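Local coordinates for ATP-citrate lyase beta-subunit (PDB 6HXJ), which probably catalyses, as part of ATP-citrate lyase, the ATP-dependent cleavage of citrate with CoA to acetyl-CoA and oxaloacetate, and binds citrate in its C-terminal region, at residues 291-305 and 325-339. Numbering follows the deposited sequence.
Sequences YSGDPADWAVEALTE and FTDVKATFSGIINGF. With FLC (citrate anion), chain I.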
loop_
_atom_site.group_PDB
_atom_site.type_symbol
_atom_site.label_atom_id
_atom_site.label_comp_id
_atom_site.label_asym_id
_atom_site.label_seq_id
_atom_site.Cartn_x
_atom_site.Cartn_y
_atom_site.Cartn_z
ATOM N N TYR A 291 8.604 36.045 -40.187
ATOM C CA TYR A 291 8.470 35.085 -39.078
ATOM C C TYR A 291 7.873 35.809 -37.830
ATOM O O TYR A 291 8.364 36.867 -37.427
ATOM C CB TYR A 291 9.750 34.274 -38.789
ATOM C CG TYR A 291 10.871 35.041 -38.116
ATOM C CD1 TYR A 291 10.876 35.243 -36.735
ATOM C CD2 TYR A 291 11.950 35.528 -38.852
ATOM C CE1 TYR A 291 11.888 35.978 -36.113
ATOM C CE2 TYR A 291 12.978 36.246 -38.238
ATOM C CZ TYR A 291 12.939 36.477 -36.868
ATOM O OH TYR A 291 13.948 37.176 -36.249
ATOM N N SER A 292 6.753 35.331 -37.316
ATOM C CA SER A 292 6.089 36.016 -36.219
ATOM C C SER A 292 5.341 35.032 -35.327
ATOM O O SER A 292 5.271 33.841 -35.623
ATOM C CB SER A 292 5.131 37.079 -36.772
ATOM O OG SER A 292 4.166 36.526 -37.652
ATOM N N GLY A 293 4.783 35.547 -34.243
ATOM C CA GLY A 293 3.964 34.791 -33.306
ATOM C C GLY A 293 4.723 33.747 -32.522
ATOM O O GLY A 293 4.182 32.666 -32.260
ATOM N N ASP A 294 5.982 34.080 -32.133
ATOM C CA ASP A 294 6.919 33.201 -31.400
ATOM C C ASP A 294 7.025 31.822 -32.092
ATOM O O ASP A 294 6.535 30.814 -31.562
ATOM C CB ASP A 294 6.568 33.095 -29.888
ATOM C CG ASP A 294 7.723 32.676 -28.972
ATOM O OD1 ASP A 294 8.890 32.571 -29.472
ATOM O OD2 ASP A 294 7.474 32.483 -27.751
ATOM N N PRO A 295 7.524 31.787 -33.345
ATOM C CA PRO A 295 7.613 30.497 -34.024
ATOM C C PRO A 295 8.732 29.640 -33.406
ATOM O O PRO A 295 9.587 30.154 -32.661
ATOM C CB PRO A 295 7.845 30.887 -35.488
ATOM C CG PRO A 295 8.536 32.192 -35.432
ATOM C CD PRO A 295 8.172 32.856 -34.139
ATOM N N ALA A 296 8.676 28.312 -33.648
ATOM C CA ALA A 296 9.642 27.330 -33.134
ATOM C C ALA A 296 11.009 27.551 -33.773
ATOM O O ALA A 296 11.074 27.926 -34.951
ATOM C CB ALA A 296 9.151 25.934 -33.406
ATOM N N ASP A 297 12.081 27.367 -33.005
ATOM C CA ASP A 297 13.442 27.630 -33.534
ATOM C C ASP A 297 13.674 26.846 -34.822
ATOM O O ASP A 297 14.132 27.452 -35.797
ATOM C CB ASP A 297 14.523 27.308 -32.509
ATOM C CG ASP A 297 14.169 26.112 -31.658
ATOM O OD1 ASP A 297 13.062 25.599 -31.826
ATOM O OD2 ASP A 297 15.004 25.717 -30.837
ATOM N N TRP A 298 13.380 25.547 -34.818
ATOM C CA TRP A 298 13.625 24.759 -36.034
ATOM C C TRP A 298 12.991 25.384 -37.290
ATOM O O TRP A 298 13.631 25.396 -38.335
ATOM C CB TRP A 298 13.204 23.313 -35.830
ATOM C CG TRP A 298 11.753 23.122 -35.550
ATOM C CD1 TRP A 298 11.145 23.057 -34.331
ATOM C CD2 TRP A 298 10.722 22.919 -36.527
ATOM N NE1 TRP A 298 9.801 22.808 -34.484
ATOM C CE2 TRP A 298 9.514 22.713 -35.825
ATOM C CE3 TRP A 298 10.705 22.880 -37.935
ATOM C CZ2 TRP A 298 8.300 22.463 -36.482
ATOM C CZ3 TRP A 298 9.506 22.621 -38.583
ATOM C CH2 TRP A 298 8.318 22.426 -37.860
ATOM N N ALA A 299 11.758 25.908 -37.180
ATOM C CA ALA A 299 11.070 26.552 -38.300
ATOM C C ALA A 299 11.824 27.821 -38.746
ATOM O O ALA A 299 11.908 28.126 -39.940
ATOM C CB ALA A 299 9.642 26.889 -37.889
ATOM N N VAL A 300 12.368 28.547 -37.762
ATOM C CA VAL A 300 13.148 29.763 -37.963
ATOM C C VAL A 300 14.465 29.354 -38.626
ATOM O O VAL A 300 14.889 30.029 -39.552
ATOM C CB VAL A 300 13.382 30.546 -36.652
ATOM C CG1 VAL A 300 14.212 31.795 -36.891
ATOM C CG2 VAL A 300 12.061 30.925 -35.992
ATOM N N GLU A 301 15.082 28.231 -38.177
ATOM C CA GLU A 301 16.321 27.675 -38.729
ATOM C C GLU A 301 16.072 27.261 -40.186
ATOM O O GLU A 301 16.907 27.540 -41.056
ATOM C CB GLU A 301 16.792 26.483 -37.870
ATOM C CG GLU A 301 18.164 25.932 -38.210
ATOM C CD GLU A 301 18.673 24.848 -37.274
ATOM O OE1 GLU A 301 19.750 24.282 -37.572
ATOM O OE2 GLU A 301 18.027 24.594 -36.228
ATOM N N ALA A 302 14.892 26.653 -40.448
ATOM C CA ALA A 302 14.463 26.218 -41.771
ATOM C C ALA A 302 14.401 27.434 -42.708
ATOM O O ALA A 302 14.924 27.385 -43.832
ATOM C CB ALA A 302 13.099 25.549 -41.669
ATOM N N LEU A 303 13.817 28.557 -42.183
ATOM C CA LEU A 303 13.667 29.823 -42.907
ATOM C C LEU A 303 15.014 30.476 -43.202
ATOM O O LEU A 303 15.247 30.890 -44.339
ATOM C CB LEU A 303 12.734 30.783 -42.159
ATOM C CG LEU A 303 12.194 32.024 -42.943
ATOM C CD1 LEU A 303 11.710 31.670 -44.362
ATOM C CD2 LEU A 303 11.064 32.679 -42.205
ATOM N N THR A 304 15.906 30.524 -42.185
ATOM C CA THR A 304 17.265 31.068 -42.277
ATOM C C THR A 304 18.024 30.333 -43.365
ATOM O O THR A 304 18.574 30.989 -44.239
ATOM C CB THR A 304 17.999 30.976 -40.911
ATOM O OG1 THR A 304 17.219 31.617 -39.910
ATOM C CG2 THR A 304 19.395 31.577 -40.937
ATOM N N GLU A 305 18.012 28.984 -43.327
ATOM C CA GLU A 305 18.688 28.101 -44.272
ATOM C C GLU A 305 18.283 28.388 -45.720
ATOM O O GLU A 305 19.164 28.593 -46.559
ATOM C CB GLU A 305 18.500 26.637 -43.872
ATOM C CG GLU A 305 19.474 26.271 -42.762
ATOM C CD GLU A 305 19.379 24.874 -42.178
ATOM O OE1 GLU A 305 19.053 23.926 -42.930
ATOM O OE2 GLU A 305 19.691 24.722 -40.973
ATOM N N PHE A 325 6.131 39.387 -27.593
ATOM C CA PHE A 325 6.096 38.051 -26.962
ATOM C C PHE A 325 7.047 37.045 -27.603
ATOM O O PHE A 325 7.324 36.025 -26.977
ATOM C CB PHE A 325 4.647 37.465 -26.846
ATOM C CG PHE A 325 3.916 37.192 -28.143
ATOM C CD1 PHE A 325 3.203 38.204 -28.792
ATOM C CD2 PHE A 325 3.956 35.933 -28.733
ATOM C CE1 PHE A 325 2.564 37.968 -30.017
ATOM C CE2 PHE A 325 3.313 35.698 -29.955
ATOM C CZ PHE A 325 2.620 36.719 -30.589
ATOM N N THR A 326 7.553 37.312 -28.814
ATOM C CA THR A 326 8.497 36.415 -29.477
ATOM C C THR A 326 9.826 36.451 -28.713
ATOM O O THR A 326 10.401 37.521 -28.534
ATOM C CB THR A 326 8.669 36.787 -30.959
ATOM O OG1 THR A 326 7.410 36.677 -31.606
ATOM C CG2 THR A 326 9.668 35.902 -31.679
ATOM N N ASP A 327 10.296 35.287 -28.242
ATOM C CA ASP A 327 11.559 35.193 -27.512
ATOM C C ASP A 327 12.695 35.399 -28.503
ATOM O O ASP A 327 12.847 34.560 -29.400
ATOM C CB ASP A 327 11.664 33.833 -26.809
ATOM C CG ASP A 327 12.808 33.772 -25.822
ATOM O OD1 ASP A 327 13.941 33.519 -26.252
ATOM O OD2 ASP A 327 12.565 33.984 -24.619
ATOM N N VAL A 328 13.472 36.512 -28.363
ATOM C CA VAL A 328 14.556 36.745 -29.318
ATOM C C VAL A 328 15.702 35.720 -29.105
ATOM O O VAL A 328 16.269 35.343 -30.112
ATOM C CB VAL A 328 15.068 38.203 -29.552
ATOM C CG1 VAL A 328 14.112 39.238 -29.010
ATOM C CG2 VAL A 328 16.499 38.460 -29.078
ATOM N N LYS A 329 15.990 35.215 -27.876
ATOM C CA LYS A 329 17.054 34.201 -27.661
ATOM C C LYS A 329 16.727 32.873 -28.392
ATOM O O LYS A 329 17.584 32.352 -29.103
ATOM C CB LYS A 329 17.330 34.012 -26.158
ATOM C CG LYS A 329 18.337 32.923 -25.831
ATOM C CD LYS A 329 18.505 32.701 -24.340
ATOM C CE LYS A 329 19.110 31.334 -24.095
ATOM N NZ LYS A 329 20.462 31.169 -24.716
ATOM N N ALA A 330 15.480 32.382 -28.287
ATOM C CA ALA A 330 15.046 31.152 -28.962
ATOM C C ALA A 330 15.108 31.303 -30.471
ATOM O O ALA A 330 15.750 30.516 -31.137
ATOM C CB ALA A 330 13.633 30.806 -28.539
ATOM N N THR A 331 14.471 32.340 -31.001
ATOM C CA THR A 331 14.446 32.599 -32.439
ATOM C C THR A 331 15.825 32.898 -32.997
ATOM O O THR A 331 16.106 32.469 -34.112
ATOM C CB THR A 331 13.428 33.663 -32.838
ATOM O OG1 THR A 331 13.557 34.803 -32.007
ATOM C CG2 THR A 331 11.981 33.143 -32.835
ATOM N N PHE A 332 16.682 33.610 -32.240
ATOM C CA PHE A 332 18.044 33.891 -32.663
ATOM C C PHE A 332 18.879 32.653 -32.608
ATOM O O PHE A 332 19.782 32.560 -33.422
ATOM C CB PHE A 332 18.703 35.050 -31.902
ATOM C CG PHE A 332 18.506 36.395 -32.557
ATOM C CD1 PHE A 332 17.434 36.619 -33.423
ATOM C CD2 PHE A 332 19.400 37.434 -32.333
ATOM C CE1 PHE A 332 17.269 37.849 -34.060
ATOM C CE2 PHE A 332 19.218 38.678 -32.953
ATOM C CZ PHE A 332 18.152 38.876 -33.811
ATOM N N SER A 333 18.573 31.664 -31.738
ATOM C CA SER A 333 19.328 30.403 -31.745
ATOM C C SER A 333 19.049 29.597 -33.035
ATOM O O SER A 333 19.975 29.004 -33.604
ATOM C CB SER A 333 19.054 29.585 -30.482
ATOM O OG SER A 333 17.903 28.757 -30.586
ATOM N N GLY A 334 17.799 29.648 -33.504
ATOM C CA GLY A 334 17.373 29.003 -34.740
ATOM C C GLY A 334 18.045 29.655 -35.932
ATOM O O GLY A 334 18.471 28.958 -36.837
ATOM N N ILE A 335 18.187 31.018 -35.908
ATOM C CA ILE A 335 18.863 31.854 -36.930
ATOM C C ILE A 335 20.355 31.542 -36.930
ATOM O O ILE A 335 20.929 31.332 -37.996
ATOM C CB ILE A 335 18.586 33.412 -36.801
ATOM C CG1 ILE A 335 17.102 33.752 -37.032
ATOM C CG2 ILE A 335 19.465 34.247 -37.775
ATOM C CD1 ILE A 335 16.683 35.170 -36.674
ATOM N N ILE A 336 20.968 31.488 -35.732
ATOM C CA ILE A 336 22.389 31.187 -35.534
ATOM C C ILE A 336 22.690 29.792 -36.067
ATOM O O ILE A 336 23.613 29.650 -36.871
ATOM C CB ILE A 336 22.868 31.399 -34.056
ATOM C CG1 ILE A 336 22.832 32.879 -33.651
ATOM C CG2 ILE A 336 24.284 30.840 -33.841
ATOM C CD1 ILE A 336 22.847 33.123 -32.155
ATOM N N ASN A 337 21.899 28.777 -35.649
ATOM C CA ASN A 337 22.058 27.389 -36.104
ATOM C C ASN A 337 22.005 27.273 -37.632
ATOM O O ASN A 337 22.917 26.691 -38.223
ATOM C CB ASN A 337 21.085 26.468 -35.396
ATOM C CG ASN A 337 21.640 26.104 -34.050
ATOM O OD1 ASN A 337 22.756 25.559 -33.949
ATOM N ND2 ASN A 337 20.935 26.502 -32.989
ATOM N N GLY A 338 21.037 27.951 -38.246
ATOM C CA GLY A 338 20.888 28.016 -39.694
ATOM C C GLY A 338 21.997 28.780 -40.396
ATOM O O GLY A 338 22.277 28.506 -41.562
ATOM N N PHE A 339 22.622 29.761 -39.709
ATOM C CA PHE A 339 23.753 30.523 -40.257
ATOM C C PHE A 339 25.015 29.677 -40.232
ATOM O O PHE A 339 25.800 29.731 -41.171
ATOM C CB PHE A 339 23.989 31.823 -39.475
ATOM C CG PHE A 339 23.194 33.029 -39.912
ATOM C CD1 PHE A 339 22.679 33.118 -41.207
ATOM C CD2 PHE A 339 23.014 34.101 -39.057
ATOM C CE1 PHE A 339 21.949 34.234 -41.613
ATOM C CE2 PHE A 339 22.301 35.231 -39.474
ATOM C CZ PHE A 339 21.765 35.285 -40.746
HETATM C CAC FLC I . 7.660 40.183 -33.616
HETATM C CA FLC I . 6.150 40.358 -33.734
HETATM C CB FLC I . 5.300 39.526 -32.759
HETATM C CBC FLC I . 5.615 39.922 -31.300
HETATM C CG FLC I . 3.802 39.762 -33.006
HETATM C CGC FLC I . 3.209 39.096 -34.240
HETATM O OA1 FLC I . 8.337 41.180 -33.260
HETATM O OA2 FLC I . 8.147 39.049 -33.879
HETATM O OB1 FLC I . 5.310 41.081 -30.944
HETATM O OB2 FLC I . 6.110 39.035 -30.568
HETATM O OG1 FLC I . 3.497 39.572 -35.367
HETATM O OG2 FLC I . 2.450 38.111 -34.058
HETATM O OHB FLC I . 5.614 38.149 -32.959
#
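With OG1 opposite its carbonyl carbon (chi1 -61°), Thr326 turns its hydroxyl toward the loop of Asp294, while CG of Phe325 lies between its backbone N and carbonyl carbon (chi1 63°), which sets the ring against citrate. Both segments belong to the alpha/beta fold of the citrate-binding region, where the loops leading into two neighbouring helices that pack against the mixed sheet close on the ligand. Asp294 N donates to Thr326 OG1 (3.0 Å), and the same oxygen accepts the citrate hydroxyl OHB, which also takes a bond from Gly293 N. The backbone N atoms of Phe325 and Thr326 both grip citrate carboxylate oxygen OB2, which lies over one face of the Phe325 ring, towards its rim. Asn324 and Arg357 add further bonds to citrate, and coenzyme A lies against the Phe325 side chain. An alanine in place of Phe325 would probably leave OB2 without its aromatic cover and Gly293 without the ring that packs on it. Asp327, the N-cap residue, accepts from Ala330 N with OD1 at the start of helix 328-339, which crosses helix 297-305 at -40° with the axes only 7.3 Å apart. Gly334 and Gly338, which have no side chain, face the other helix where the two come close. Thr304 enters as a knob among Gly334, Ile335, Gly338 and Phe339, its OG1 donating to Val300 O and its methyl CG2 3.6 Å from Phe339 CD1.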